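Local structure of dephospho-CoA kinase (Mycobacterium paratuberculosis, 6N39) at residues V253-L258 with A373-A378; A309-E314 with G350-L355; V358-A363 with Y401-D406; Q380-D383 with A388-A391. The protein probably phosphorylates the 3'-hydroxyl group of dephospho-CoA with ATP, the last step of coenzyme A biosynthesis, and carries a C-terminal UPF0157 (GrpB) domain involved in its proper folding. One frame throughout, in Å; residues are numbered along the deposited sequence.

All four contacts lie in the C-terminal UPF0157 region, away from the predicted ATP-binding loop of the kinase part. Three helices that follow one another, 349-363, 365-382 and 386-411, tie them together. Contacts 2 and 3 share the first helix, and their centres are about 12 Å apart; the hydroxyl of Tyr401 probably bonds to the backbone N of Arg310. Contacts 1 and 4 share helix 365-382 and one acetate, with centres about 13 Å apart. Contact 1 also packs on contact 3 (Val358 on Val253 and Gly254, Leu258 on Val358 and Thr362) and contact 2 (Val253 on Ala354 and Leu355). Contact 4 touches neither contact 2 nor 3 (nearest atoms about 13 and 12 Å apart).

Contact 1: residues V253-L258 with A373-A378; sequences VGSTAL and AVKRSA. With ACT (acetate ion), chain C; ACT (acetate ion), chain F; ACT (acetate ion), chain G.
The ammonium group of Lys375 is gripped from several sides. NZ donates to OG of Ser255 at 2.8 Å. A second bond joins NZ to OXT of the acetate of chain G at 2.7 Å, and a third runs to the backbone oxygen of Ala265. With the two backbones far apart (10.8 Å between the CA atoms of Ser255 and Lys375), only a long side chain can span the gap. Lys375 leaves helix 365-382 with CG beside its backbone N (chi1 -69°), bends at the next two bonds and runs straight at the last, so that NZ meets the serine hydroxyl tip to tip. Serine suits the other end because its short hydroxyl both accepts and donates: OG accepts a hydrogen bond from NZ and donates its own to O of the acetate of chain C, 2.7 Å away. The backbone N of Ser255 holds the second oxygen, OXT, of that acetate at 3.0 Å, making a two-point grip. Glycine fits beside it: with a positive phi (79°) and no side chain, Gly254 lets the same OXT lie 3.3 Å from its CA. On the next residue of the helix, Arg376, NE takes O and NH1 takes OXT of the acetate of chain F, with OXT at the guanidinium edge near its plane. The acetates probably come from the crystallisation liquor. The Gly-Ser turn directly after strand 249-253, with an anion on its backbone N, is consistent with the glycine-serine signature of the nucleotidyltransferase fold to which the GrpB family is related.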
loop_
_atom_site.group_PDB
_atom_site.type_symbol
_atom_site.label_atom_id
_atom_site.label_comp_id
_atom_site.label_asym_id
_atom_site.label_seq_id
_atom_site.Cartn_x
_atom_site.Cartn_y
_atom_site.Cartn_z
ATOM N N VAL A 253 -10.181 -7.610 -8.272
ATOM C CA VAL A 253 -11.247 -8.526 -8.659
ATOM C C VAL A 253 -12.368 -8.457 -7.625
ATOM O O VAL A 253 -12.286 -7.730 -6.636
ATOM C CB VAL A 253 -10.734 -9.972 -8.819
ATOM C CG1 VAL A 253 -9.672 -10.036 -9.927
ATOM C CG2 VAL A 253 -10.142 -10.467 -7.486
ATOM N N GLY A 254 -13.413 -9.242 -7.854
ATOM C CA GLY A 254 -14.479 -9.337 -6.879
ATOM C C GLY A 254 -15.428 -8.155 -6.931
ATOM O O GLY A 254 -15.381 -7.301 -7.826
ATOM N N SER A 255 -16.309 -8.106 -5.925
ATOM C CA SER A 255 -17.419 -7.151 -5.953
ATOM C C SER A 255 -16.957 -5.701 -5.881
ATOM O O SER A 255 -17.622 -4.822 -6.444
ATOM C CB SER A 255 -18.390 -7.417 -4.804
ATOM O OG SER A 255 -19.303 -8.441 -5.131
ATOM N N THR A 256 -15.851 -5.414 -5.177
ATOM C CA THR A 256 -15.415 -4.021 -5.115
ATOM C C THR A 256 -14.790 -3.549 -6.419
ATOM O O THR A 256 -14.563 -2.346 -6.558
ATOM C CB THR A 256 -14.424 -3.758 -3.959
ATOM O OG1 THR A 256 -13.193 -4.441 -4.185
ATOM C CG2 THR A 256 -15.009 -4.185 -2.602
ATOM N N ALA A 257 -14.547 -4.443 -7.384
ATOM C CA ALA A 257 -14.007 -4.051 -8.684
ATOM C C ALA A 257 -15.078 -3.715 -9.717
ATOM O O ALA A 257 -14.737 -3.276 -10.820
ATOM C CB ALA A 257 -13.106 -5.158 -9.247
ATOM N N LEU A 258 -16.352 -3.910 -9.408
ATOM C CA LEU A 258 -17.391 -3.559 -10.366
ATOM C C LEU A 258 -17.550 -2.042 -10.462
ATOM O O LEU A 258 -17.273 -1.322 -9.500
ATOM C CB LEU A 258 -18.718 -4.190 -9.965
ATOM C CG LEU A 258 -18.673 -5.718 -9.858
ATOM C CD1 LEU A 258 -20.015 -6.264 -9.403
ATOM C CD2 LEU A 258 -18.262 -6.328 -11.192
ATOM N N ALA A 373 -29.261 -9.916 -5.076
ATOM C CA ALA A 373 -30.350 -10.512 -4.306
ATOM C C ALA A 373 -29.851 -11.693 -3.481
ATOM O O ALA A 373 -30.260 -11.871 -2.321
ATOM C CB ALA A 373 -31.490 -10.939 -5.232
ATOM N N VAL A 374 -28.958 -12.503 -4.058
ATOM C CA VAL A 374 -28.372 -13.597 -3.287
ATOM C C VAL A 374 -27.621 -13.051 -2.078
ATOM O O VAL A 374 -27.743 -13.577 -0.962
ATOM C CB VAL A 374 -27.449 -14.458 -4.169
ATOM C CG1 VAL A 374 -26.669 -15.425 -3.299
ATOM C CG2 VAL A 374 -28.251 -15.227 -5.207
ATOM N N LYS A 375 -26.833 -11.988 -2.283
ATOM C CA LYS A 375 -26.064 -11.415 -1.182
ATOM C C LYS A 375 -26.974 -10.894 -0.079
ATOM O O LYS A 375 -26.689 -11.083 1.108
ATOM C CB LYS A 375 -25.150 -10.295 -1.686
ATOM C CG LYS A 375 -24.003 -10.765 -2.565
ATOM C CD LYS A 375 -22.798 -9.864 -2.402
ATOM C CE LYS A 375 -22.563 -9.000 -3.615
ATOM N NZ LYS A 375 -21.419 -8.071 -3.380
ATOM N N ARG A 376 -28.061 -10.212 -0.448
ATOM C CA ARG A 376 -28.989 -9.706 0.561
ATOM C C ARG A 376 -29.632 -10.841 1.337
ATOM O O ARG A 376 -29.804 -10.751 2.561
ATOM C CB ARG A 376 -30.068 -8.846 -0.092
ATOM C CG ARG A 376 -29.526 -7.601 -0.767
ATOM C CD ARG A 376 -29.870 -6.358 0.018
ATOM N NE ARG A 376 -29.317 -5.144 -0.581
ATOM C CZ ARG A 376 -29.799 -4.555 -1.673
ATOM N NH1 ARG A 376 -29.228 -3.448 -2.133
ATOM N NH2 ARG A 376 -30.843 -5.070 -2.313
ATOM N N SER A 377 -30.005 -11.919 0.646
ATOM C CA SER A 377 -30.573 -13.049 1.368
ATOM C C SER A 377 -29.551 -13.636 2.335
ATOM O O SER A 377 -29.872 -13.941 3.495
ATOM C CB SER A 377 -31.069 -14.101 0.383
ATOM O OG SER A 377 -31.604 -15.221 1.063
ATOM N N ALA A 378 -28.302 -13.769 1.879
ATOM C CA ALA A 378 -27.253 -14.299 2.739
ATOM C C ALA A 378 -27.041 -13.415 3.958
ATOM O O ALA A 378 -26.916 -13.914 5.079
ATOM C CB ALA A 378 -25.950 -14.443 1.952
HETATM C C ACT C . -16.959 -11.244 -4.788
HETATM O O ACT C . -18.116 -10.821 -5.077
HETATM O OXT ACT C . -16.002 -10.601 -4.286
HETATM C CH3 ACT C . -16.672 -12.781 -5.069
HETATM C C ACT F . -27.603 -2.797 0.854
HETATM O O ACT F . -27.997 -3.925 1.307
HETATM O OXT ACT F . -27.893 -2.245 -0.254
HETATM C CH3 ACT F . -26.623 -1.985 1.797
HETATM C C ACT G . -19.480 -9.882 -1.111
HETATM O O ACT G . -20.210 -10.702 -0.458
HETATM O OXT ACT G . -19.658 -8.632 -1.351
HETATM C CH3 ACT G . -18.169 -10.488 -1.725
#

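Contact 2: residues A309-E314 with G350-L355; sequences ARSTVE and GQQFAL
Gln352 of helix 349-363 reaches across to Thr312 in a loop shaped by an ST turn, in which OG of Ser311 accepts from the backbone N of Val313 at 3.0 Å. The contact ties this loop, which precedes strand 328-331, to the helix within the UPF0157 (GrpB) region. The hydrogen bonds across it converge on one atom, the amide oxygen OE1 of Gln352. The backbone N of Thr312 donates to it at 2.9 Å along a fairly straight path (160° at the hydrogen), coming from above the carbonyl plane. The hydroxyl OG1 of the same threonine donates in that plane to a lone pair of OE1, 2.7 Å away. Threonine suits the place because its OG1, set between the backbone N and the carbonyl carbon (chi1 64°), reaches the same oxygen as its own N-H. Glutamine suits the other side with an acceptor and a donor on one flat group: while OE1 faces the loop, NE2 is turned back to its own helix, which should fix the amide's rotation.

The remaining contacts are packing. CG of Gln352 lies 3.4 Å from OG of Ser311, whose hydroxyl is also bonded to the backbone oxygen of Gly347. Trp405 of helix 386-411 touches both Thr312 and Gln352. The other end of the amide, NE2 of Gln352, donates to OE1 of Gln351 at 3.0 Å, in the planes of both amides and on a lone pair of the acceptor.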
loop_
_atom_site.group_PDB
_atom_site.type_symbol
_atom_site.label_atom_id
_atom_site.label_comp_id
_atom_site.label_asym_id
_atom_site.label_seq_id
_atom_site.Cartn_x
_atom_site.Cartn_y
_atom_site.Cartn_z
ATOM N N ALA A 309 -14.288 -27.810 -15.464
ATOM C CA ALA A 309 -13.527 -26.585 -15.256
ATOM C C ALA A 309 -13.106 -25.972 -16.587
ATOM O O ALA A 309 -12.734 -26.680 -17.527
ATOM C CB ALA A 309 -12.287 -26.880 -14.400
ATOM N N ARG A 310 -13.136 -24.645 -16.656
ATOM C CA ARG A 310 -12.925 -23.943 -17.914
ATOM C C ARG A 310 -11.711 -23.025 -17.842
ATOM O O ARG A 310 -11.386 -22.476 -16.787
ATOM C CB ARG A 310 -14.155 -23.121 -18.303
ATOM C CG ARG A 310 -15.439 -23.919 -18.402
ATOM C CD ARG A 310 -15.409 -24.862 -19.590
ATOM N NE ARG A 310 -14.882 -24.211 -20.784
ATOM C CZ ARG A 310 -15.608 -23.479 -21.627
ATOM N NH1 ARG A 310 -16.906 -23.292 -21.414
ATOM N NH2 ARG A 310 -15.031 -22.932 -22.685
ATOM N N SER A 311 -11.055 -22.851 -18.987
ATOM C CA SER A 311 -9.958 -21.899 -19.127
ATOM C C SER A 311 -9.885 -21.455 -20.577
ATOM O O SER A 311 -10.273 -22.208 -21.480
ATOM C CB SER A 311 -8.615 -22.511 -18.730
ATOM O OG SER A 311 -7.574 -21.551 -18.830
ATOM N N THR A 312 -9.373 -20.233 -20.804
ATOM C CA THR A 312 -9.021 -19.858 -22.174
ATOM C C THR A 312 -7.649 -20.381 -22.578
ATOM O O THR A 312 -7.241 -20.182 -23.727
ATOM C CB THR A 312 -9.071 -18.328 -22.387
ATOM O OG1 THR A 312 -8.089 -17.662 -21.577
ATOM C CG2 THR A 312 -10.461 -17.770 -22.063
ATOM N N VAL A 313 -6.927 -21.019 -21.663
ATOM C CA VAL A 313 -5.671 -21.684 -21.982
ATOM C C VAL A 313 -5.982 -23.157 -22.218
ATOM O O VAL A 313 -6.512 -23.837 -21.334
ATOM C CB VAL A 313 -4.640 -21.491 -20.857
ATOM C CG1 VAL A 313 -3.366 -22.289 -21.164
ATOM C CG2 VAL A 313 -4.311 -20.015 -20.713
ATOM N N GLU A 314 -5.654 -23.652 -23.414
ATOM C CA GLU A 314 -6.256 -24.893 -23.894
ATOM C C GLU A 314 -5.967 -26.075 -22.978
ATOM O O GLU A 314 -6.867 -26.870 -22.688
ATOM C CB GLU A 314 -5.783 -25.197 -25.319
ATOM C CG GLU A 314 -6.374 -26.476 -25.890
ATOM C CD GLU A 314 -7.890 -26.510 -25.781
ATOM O OE1 GLU A 314 -8.429 -27.451 -25.154
ATOM O OE2 GLU A 314 -8.540 -25.582 -26.313
ATOM N N GLY A 350 -9.376 -21.302 -11.520
ATOM C CA GLY A 350 -9.689 -20.244 -10.560
ATOM C C GLY A 350 -9.081 -18.903 -10.945
ATOM O O GLY A 350 -9.705 -17.842 -10.772
ATOM N N GLN A 351 -7.855 -18.935 -11.477
ATOM C CA GLN A 351 -7.196 -17.732 -11.999
ATOM C C GLN A 351 -8.000 -17.090 -13.126
ATOM O O GLN A 351 -8.124 -15.859 -13.203
ATOM C CB GLN A 351 -5.787 -18.115 -12.478
ATOM C CG GLN A 351 -4.862 -16.947 -12.871
ATOM C CD GLN A 351 -5.006 -16.560 -14.337
ATOM O OE1 GLN A 351 -5.417 -17.377 -15.167
ATOM N NE2 GLN A 351 -4.652 -15.318 -14.664
ATOM N N GLN A 352 -8.553 -17.907 -14.022
ATOM C CA GLN A 352 -9.325 -17.347 -15.131
ATOM C C GLN A 352 -10.666 -16.810 -14.645
ATOM O O GLN A 352 -11.080 -15.707 -15.025
ATOM C CB GLN A 352 -9.519 -18.422 -16.198
ATOM C CG GLN A 352 -8.195 -18.950 -16.744
ATOM C CD GLN A 352 -7.759 -18.180 -17.955
ATOM O OE1 GLN A 352 -8.450 -18.190 -18.971
ATOM N NE2 GLN A 352 -6.617 -17.480 -17.860
ATOM N N PHE A 353 -11.336 -17.568 -13.775
ATOM C CA PHE A 353 -12.668 -17.196 -13.321
ATOM C C PHE A 353 -12.656 -15.893 -12.529
ATOM O O PHE A 353 -13.603 -15.104 -12.631
ATOM C CB PHE A 353 -13.271 -18.331 -12.479
ATOM C CG PHE A 353 -14.691 -18.077 -12.078
ATOM C CD1 PHE A 353 -15.632 -17.685 -13.040
ATOM C CD2 PHE A 353 -15.093 -18.215 -10.752
ATOM C CE1 PHE A 353 -16.949 -17.438 -12.685
ATOM C CE2 PHE A 353 -16.416 -17.991 -10.392
ATOM C CZ PHE A 353 -17.350 -17.596 -11.358
ATOM N N ALA A 354 -11.611 -15.644 -11.727
ATOM C CA ALA A 354 -11.587 -14.397 -10.953
ATOM C C ALA A 354 -11.621 -13.167 -11.865
ATOM O O ALA A 354 -12.257 -12.150 -11.536
ATOM C CB ALA A 354 -10.354 -14.359 -10.038
ATOM N N LEU A 355 -10.945 -13.236 -13.014
ATOM C CA LEU A 355 -10.963 -12.132 -13.980
ATOM C C LEU A 355 -12.282 -12.096 -14.761
ATOM O O LEU A 355 -12.891 -11.017 -14.979
ATOM C CB LEU A 355 -9.763 -12.287 -14.928
ATOM C CG LEU A 355 -8.361 -12.316 -14.283
ATOM C CD1 LEU A 355 -7.281 -12.617 -15.300
ATOM C CD2 LEU A 355 -8.024 -10.987 -13.583
#

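Contact 3: residues V358-A363 with Y401-D406; sequences VDWLTA and YRRAWD
This is a buried helix-to-helix packing contact in the UPF0157 region, in which the indole of Trp360 on helix 349-363 lies against the backbone of helix 386-411 at Ala404. No hydrogen bond crosses it; shape and dispersion carry it. The CA of Ala404 stands 3.7 Å from the centroid of the five-membered ring of Trp360 and 5° off the ring normal, a CH-pi contact squarely over the face. Its methyl CB rests over the fused part of the same face, 3.6 Å from CD2. Alanine suits the spot because a small side chain lets the ring approach the helix backbone itself, and the CA atoms of Trp360 and Ala404 come within 5.9 Å. With CG anti to the backbone N (chi1 173°), the indole extends from its helix toward its partner, while CD2 of Leu361 covers the opposite face near the rim.

Arg403 closes the flank with both ends of its chain. CB packs 3.8 Å from CZ2 of Trp360; the chain then folds back, and the same CZ2 stands over one face near its rim, 3.9 Å above the guanidinium plane of Arg403, which is almost perpendicular to the indole (87°). The charge of Arg403 is met by salt bridges from NH1 to Asp399 and NH2 to Asp370. Ala367 and the ring of Trp407 also meet Trp360: a tryptophan buried among the three consecutive helices 349-363, 365-382 and 386-411 of the UPF0157 region.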
loop_
_atom_site.group_PDB
_atom_site.type_symbol
_atom_site.label_atom_id
_atom_site.label_comp_id
_atom_site.label_asym_id
_atom_site.label_seq_id
_atom_site.Cartn_x
_atom_site.Cartn_y
_atom_site.Cartn_z
ATOM N N VAL A 358 -15.557 -10.519 -12.954
ATOM C CA VAL A 358 -15.661 -9.062 -13.042
ATOM C C VAL A 358 -16.162 -8.635 -14.415
ATOM O O VAL A 358 -17.087 -7.813 -14.525
ATOM C CB VAL A 358 -14.308 -8.403 -12.722
ATOM C CG1 VAL A 358 -14.413 -6.897 -12.907
ATOM C CG2 VAL A 358 -13.886 -8.745 -11.305
ATOM N N ASP A 359 -15.538 -9.146 -15.489
ATOM C CA ASP A 359 -15.955 -8.669 -16.818
ATOM C C ASP A 359 -17.407 -9.055 -17.123
ATOM O O ASP A 359 -18.184 -8.260 -17.685
ATOM C CB ASP A 359 -15.019 -9.211 -17.895
ATOM C CG ASP A 359 -13.683 -8.500 -17.903
ATOM O OD1 ASP A 359 -13.646 -7.355 -17.428
ATOM O OD2 ASP A 359 -12.679 -9.069 -18.372
ATOM N N TRP A 360 -17.786 -10.272 -16.739
ATOM C CA TRP A 360 -19.134 -10.770 -16.964
ATOM C C TRP A 360 -20.159 -9.907 -16.240
ATOM O O TRP A 360 -21.085 -9.380 -16.861
ATOM C CB TRP A 360 -19.205 -12.235 -16.512
ATOM C CG TRP A 360 -20.578 -12.828 -16.521
ATOM C CD1 TRP A 360 -21.420 -12.935 -17.591
ATOM C CD2 TRP A 360 -21.267 -13.404 -15.407
ATOM N NE1 TRP A 360 -22.595 -13.538 -17.209
ATOM C CE2 TRP A 360 -22.525 -13.840 -15.875
ATOM C CE3 TRP A 360 -20.943 -13.595 -14.058
ATOM C CZ2 TRP A 360 -23.464 -14.450 -15.044
ATOM C CZ3 TRP A 360 -21.878 -14.205 -13.230
ATOM C CH2 TRP A 360 -23.125 -14.625 -13.731
ATOM N N LEU A 361 -19.987 -9.714 -14.928
ATOM C CA LEU A 361 -20.946 -8.898 -14.188
ATOM C C LEU A 361 -20.946 -7.452 -14.671
ATOM O O LEU A 361 -21.999 -6.800 -14.669
ATOM C CB LEU A 361 -20.654 -8.969 -12.687
ATOM C CG LEU A 361 -21.059 -10.282 -11.987
ATOM C CD1 LEU A 361 -20.897 -10.176 -10.477
ATOM C CD2 LEU A 361 -22.482 -10.686 -12.347
ATOM N N THR A 362 -19.794 -6.933 -15.108
ATOM C CA THR A 362 -19.787 -5.588 -15.674
ATOM C C THR A 362 -20.665 -5.510 -16.914
ATOM O O THR A 362 -21.358 -4.513 -17.125
ATOM C CB THR A 362 -18.356 -5.143 -15.995
ATOM O OG1 THR A 362 -17.591 -5.100 -14.781
ATOM C CG2 THR A 362 -18.364 -3.749 -16.628
ATOM N N ALA A 363 -20.679 -6.563 -17.731
ATOM C CA ALA A 363 -21.449 -6.510 -18.971
ATOM C C ALA A 363 -22.929 -6.862 -18.813
ATOM O O ALA A 363 -23.719 -6.514 -19.695
ATOM C CB ALA A 363 -20.828 -7.438 -20.021
ATOM N N TYR A 401 -20.938 -19.750 -12.416
ATOM C CA TYR A 401 -19.786 -20.251 -13.161
ATOM C C TYR A 401 -20.208 -20.675 -14.559
ATOM O O TYR A 401 -19.595 -20.276 -15.565
ATOM C CB TYR A 401 -19.158 -21.429 -12.397
ATOM C CG TYR A 401 -17.824 -21.924 -12.930
ATOM C CD1 TYR A 401 -16.640 -21.253 -12.624
ATOM C CD2 TYR A 401 -17.745 -23.072 -13.712
ATOM C CE1 TYR A 401 -15.412 -21.700 -13.089
ATOM C CE2 TYR A 401 -16.517 -23.521 -14.200
ATOM C CZ TYR A 401 -15.355 -22.835 -13.881
ATOM O OH TYR A 401 -14.133 -23.272 -14.359
ATOM N N ARG A 402 -21.286 -21.466 -14.641
ATOM C CA ARG A 402 -21.724 -21.934 -15.954
ATOM C C ARG A 402 -22.142 -20.768 -16.849
ATOM O O ARG A 402 -21.829 -20.747 -18.051
ATOM C CB ARG A 402 -22.863 -22.951 -15.799
ATOM C CG ARG A 402 -22.404 -24.285 -15.182
ATOM C CD ARG A 402 -23.525 -25.321 -15.140
ATOM N NE ARG A 402 -24.604 -24.901 -14.246
ATOM C CZ ARG A 402 -24.811 -25.385 -13.022
ATOM N NH1 ARG A 402 -24.024 -26.339 -12.522
ATOM N NH2 ARG A 402 -25.814 -24.907 -12.298
ATOM N N ARG A 403 -22.820 -19.773 -16.275
ATOM C CA ARG A 403 -23.341 -18.679 -17.089
ATOM C C ARG A 403 -22.220 -17.756 -17.540
ATOM O O ARG A 403 -22.199 -17.318 -18.694
ATOM C CB ARG A 403 -24.395 -17.895 -16.311
ATOM C CG ARG A 403 -25.727 -18.629 -16.125
ATOM C CD ARG A 403 -26.378 -18.203 -14.818
ATOM N NE ARG A 403 -26.821 -16.814 -14.843
ATOM C CZ ARG A 403 -27.173 -16.122 -13.764
ATOM N NH1 ARG A 403 -27.111 -16.685 -12.563
ATOM N NH2 ARG A 403 -27.582 -14.864 -13.887
ATOM N N ALA A 404 -21.306 -17.421 -16.630
ATOM C CA ALA A 404 -20.156 -16.609 -16.994
ATOM C C ALA A 404 -19.382 -17.250 -18.133
ATOM O O ALA A 404 -18.992 -16.568 -19.088
ATOM C CB ALA A 404 -19.247 -16.404 -15.778
ATOM N N TRP A 405 -19.163 -18.566 -18.067
ATOM C CA TRP A 405 -18.399 -19.182 -19.145
ATOM C C TRP A 405 -19.213 -19.288 -20.430
ATOM O O TRP A 405 -18.640 -19.232 -21.525
ATOM C CB TRP A 405 -17.848 -20.537 -18.696
ATOM C CG TRP A 405 -16.560 -20.325 -17.932
ATOM C CD1 TRP A 405 -16.367 -20.436 -16.577
ATOM C CD2 TRP A 405 -15.304 -19.900 -18.485
ATOM N NE1 TRP A 405 -15.059 -20.119 -16.261
ATOM C CE2 TRP A 405 -14.390 -19.792 -17.415
ATOM C CE3 TRP A 405 -14.859 -19.633 -19.783
ATOM C CZ2 TRP A 405 -13.062 -19.426 -17.605
ATOM C CZ3 TRP A 405 -13.539 -19.254 -19.966
ATOM C CH2 TRP A 405 -12.658 -19.160 -18.882
ATOM N N ASP A 406 -20.539 -19.398 -20.331
ATOM C CA ASP A 406 -21.367 -19.317 -21.539
ATOM C C ASP A 406 -21.203 -17.959 -22.211
ATOM O O ASP A 406 -21.047 -17.862 -23.435
ATOM C CB ASP A 406 -22.834 -19.553 -21.188
ATOM C CG ASP A 406 -23.231 -21.004 -21.282
ATOM O OD1 ASP A 406 -22.556 -21.752 -22.015
ATOM O OD2 ASP A 406 -24.227 -21.396 -20.627
#

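Contact 4: residues Q380-D383 with A388-A391; sequences QRAD and AYVA. With ACT (acetate ion), chain G.
Ala382, the last residue of helix 365-382, presses its methyl group into the start of helix 386-411, and this is the tight part of the contact. CB of Ala382 lies 3.4 Å from the backbone N of Tyr389 and 3.6 Å from its CB, close to the plane of the tyrosine ring at its edge. The methyl of Ala388 comes in beside it, with the two CB atoms 4.0 Å apart. Small side chains suit both positions, since the CA atoms of Ala382 and Ala388 are only 4.9 Å apart.

The outer side is loose by comparison: the polar Gln380, Arg381 and Asp383 are exposed. Asp383 leaves the helical conformation with a positive phi (51°), and the chain there starts to turn back.

Tyr389 links the tight part to a polar site. CG anti to its backbone N (chi1 -179°) carries the ring past Ala382 and along helix 365-382 to the acetate of chain G, where OH donates to O at 2.6 Å, the oxygen lying in the ring plane. The contact closes the turn end of an alpha-alpha hairpin: helix 386-411 runs back antiparallel to helix 365-382, with Tyr389 packed on Ala378 and Lys375.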
loop_
_atom_site.group_PDB
_atom_site.type_symbol
_atom_site.label_atom_id
_atom_site.label_comp_id
_atom_site.label_asym_id
_atom_site.label_seq_id
_atom_site.Cartn_x
_atom_site.Cartn_y
_atom_site.Cartn_z
ATOM N N GLN A 380 -29.176 -11.344 5.356
ATOM C CA GLN A 380 -30.345 -11.439 6.225
ATOM C C GLN A 380 -30.312 -12.713 7.063
ATOM O O GLN A 380 -30.589 -12.683 8.267
ATOM C CB GLN A 380 -31.629 -11.389 5.391
ATOM C CG GLN A 380 -32.885 -11.053 6.178
ATOM C CD GLN A 380 -33.003 -9.562 6.463
ATOM O OE1 GLN A 380 -32.210 -8.758 5.963
ATOM N NE2 GLN A 380 -33.994 -9.186 7.264
ATOM N N ARG A 381 -29.956 -13.840 6.448
ATOM C CA ARG A 381 -30.020 -15.104 7.172
ATOM C C ARG A 381 -28.793 -15.341 8.050
ATOM O O ARG A 381 -28.906 -15.988 9.096
ATOM C CB ARG A 381 -30.218 -16.245 6.179
ATOM C CG ARG A 381 -31.531 -16.112 5.421
ATOM C CD ARG A 381 -31.502 -16.828 4.090
ATOM N NE ARG A 381 -31.511 -18.276 4.240
ATOM C CZ ARG A 381 -31.357 -19.122 3.227
ATOM N NH1 ARG A 381 -31.181 -18.656 1.993
ATOM N NH2 ARG A 381 -31.371 -20.429 3.445
ATOM N N ALA A 382 -27.636 -14.792 7.679
ATOM C CA ALA A 382 -26.407 -15.066 8.419
ATOM C C ALA A 382 -26.387 -14.346 9.757
ATOM O O ALA A 382 -25.856 -14.870 10.743
ATOM C CB ALA A 382 -25.192 -14.659 7.590
ATOM N N ASP A 383 -26.935 -13.136 9.804
ATOM C CA ASP A 383 -27.021 -12.351 11.029
ATOM C C ASP A 383 -25.657 -12.260 11.721
ATOM O O ASP A 383 -25.494 -12.622 12.886
ATOM C CB ASP A 383 -28.082 -12.938 11.963
ATOM C CG ASP A 383 -28.828 -11.871 12.739
ATOM O OD1 ASP A 383 -29.547 -11.067 12.104
ATOM O OD2 ASP A 383 -28.699 -11.837 13.981
ATOM N N ALA A 388 -22.151 -18.774 7.977
ATOM C CA ALA A 388 -23.508 -18.895 7.451
ATOM C C ALA A 388 -23.677 -18.085 6.172
ATOM O O ALA A 388 -24.363 -18.515 5.236
ATOM C CB ALA A 388 -24.520 -18.450 8.502
ATOM N N TYR A 389 -23.049 -16.907 6.119
ATOM C CA TYR A 389 -23.112 -16.067 4.929
ATOM C C TYR A 389 -22.477 -16.772 3.731
ATOM O O TYR A 389 -23.065 -16.841 2.638
ATOM C CB TYR A 389 -22.420 -14.733 5.237
ATOM C CG TYR A 389 -22.418 -13.750 4.105
ATOM C CD1 TYR A 389 -23.530 -12.960 3.837
ATOM C CD2 TYR A 389 -21.295 -13.601 3.303
ATOM C CE1 TYR A 389 -23.522 -12.057 2.784
ATOM C CE2 TYR A 389 -21.276 -12.707 2.258
ATOM C CZ TYR A 389 -22.387 -11.941 1.998
ATOM O OH TYR A 389 -22.348 -11.061 0.949
ATOM N N VAL A 390 -21.278 -17.321 3.935
ATOM C CA VAL A 390 -20.586 -18.066 2.887
ATOM C C VAL A 390 -21.433 -19.248 2.427
ATOM O O VAL A 390 -21.562 -19.506 1.224
ATOM C CB VAL A 390 -19.200 -18.520 3.393
ATOM C CG1 VAL A 390 -18.542 -19.495 2.402
ATOM C CG2 VAL A 390 -18.288 -17.306 3.628
ATOM N N ALA A 391 -22.013 -19.986 3.379
ATOM C CA ALA A 391 -22.826 -21.150 3.042
ATOM C C ALA A 391 -24.039 -20.764 2.203
ATOM O O ALA A 391 -24.375 -21.460 1.237
ATOM C CB ALA A 391 -23.275 -21.880 4.314
HETATM C C ACT G . -19.480 -9.882 -1.111
HETATM O O ACT G . -20.210 -10.702 -0.458
HETATM O OXT ACT G . -19.658 -8.632 -1.351
HETATM C CH3 ACT G . -18.169 -10.488 -1.725
#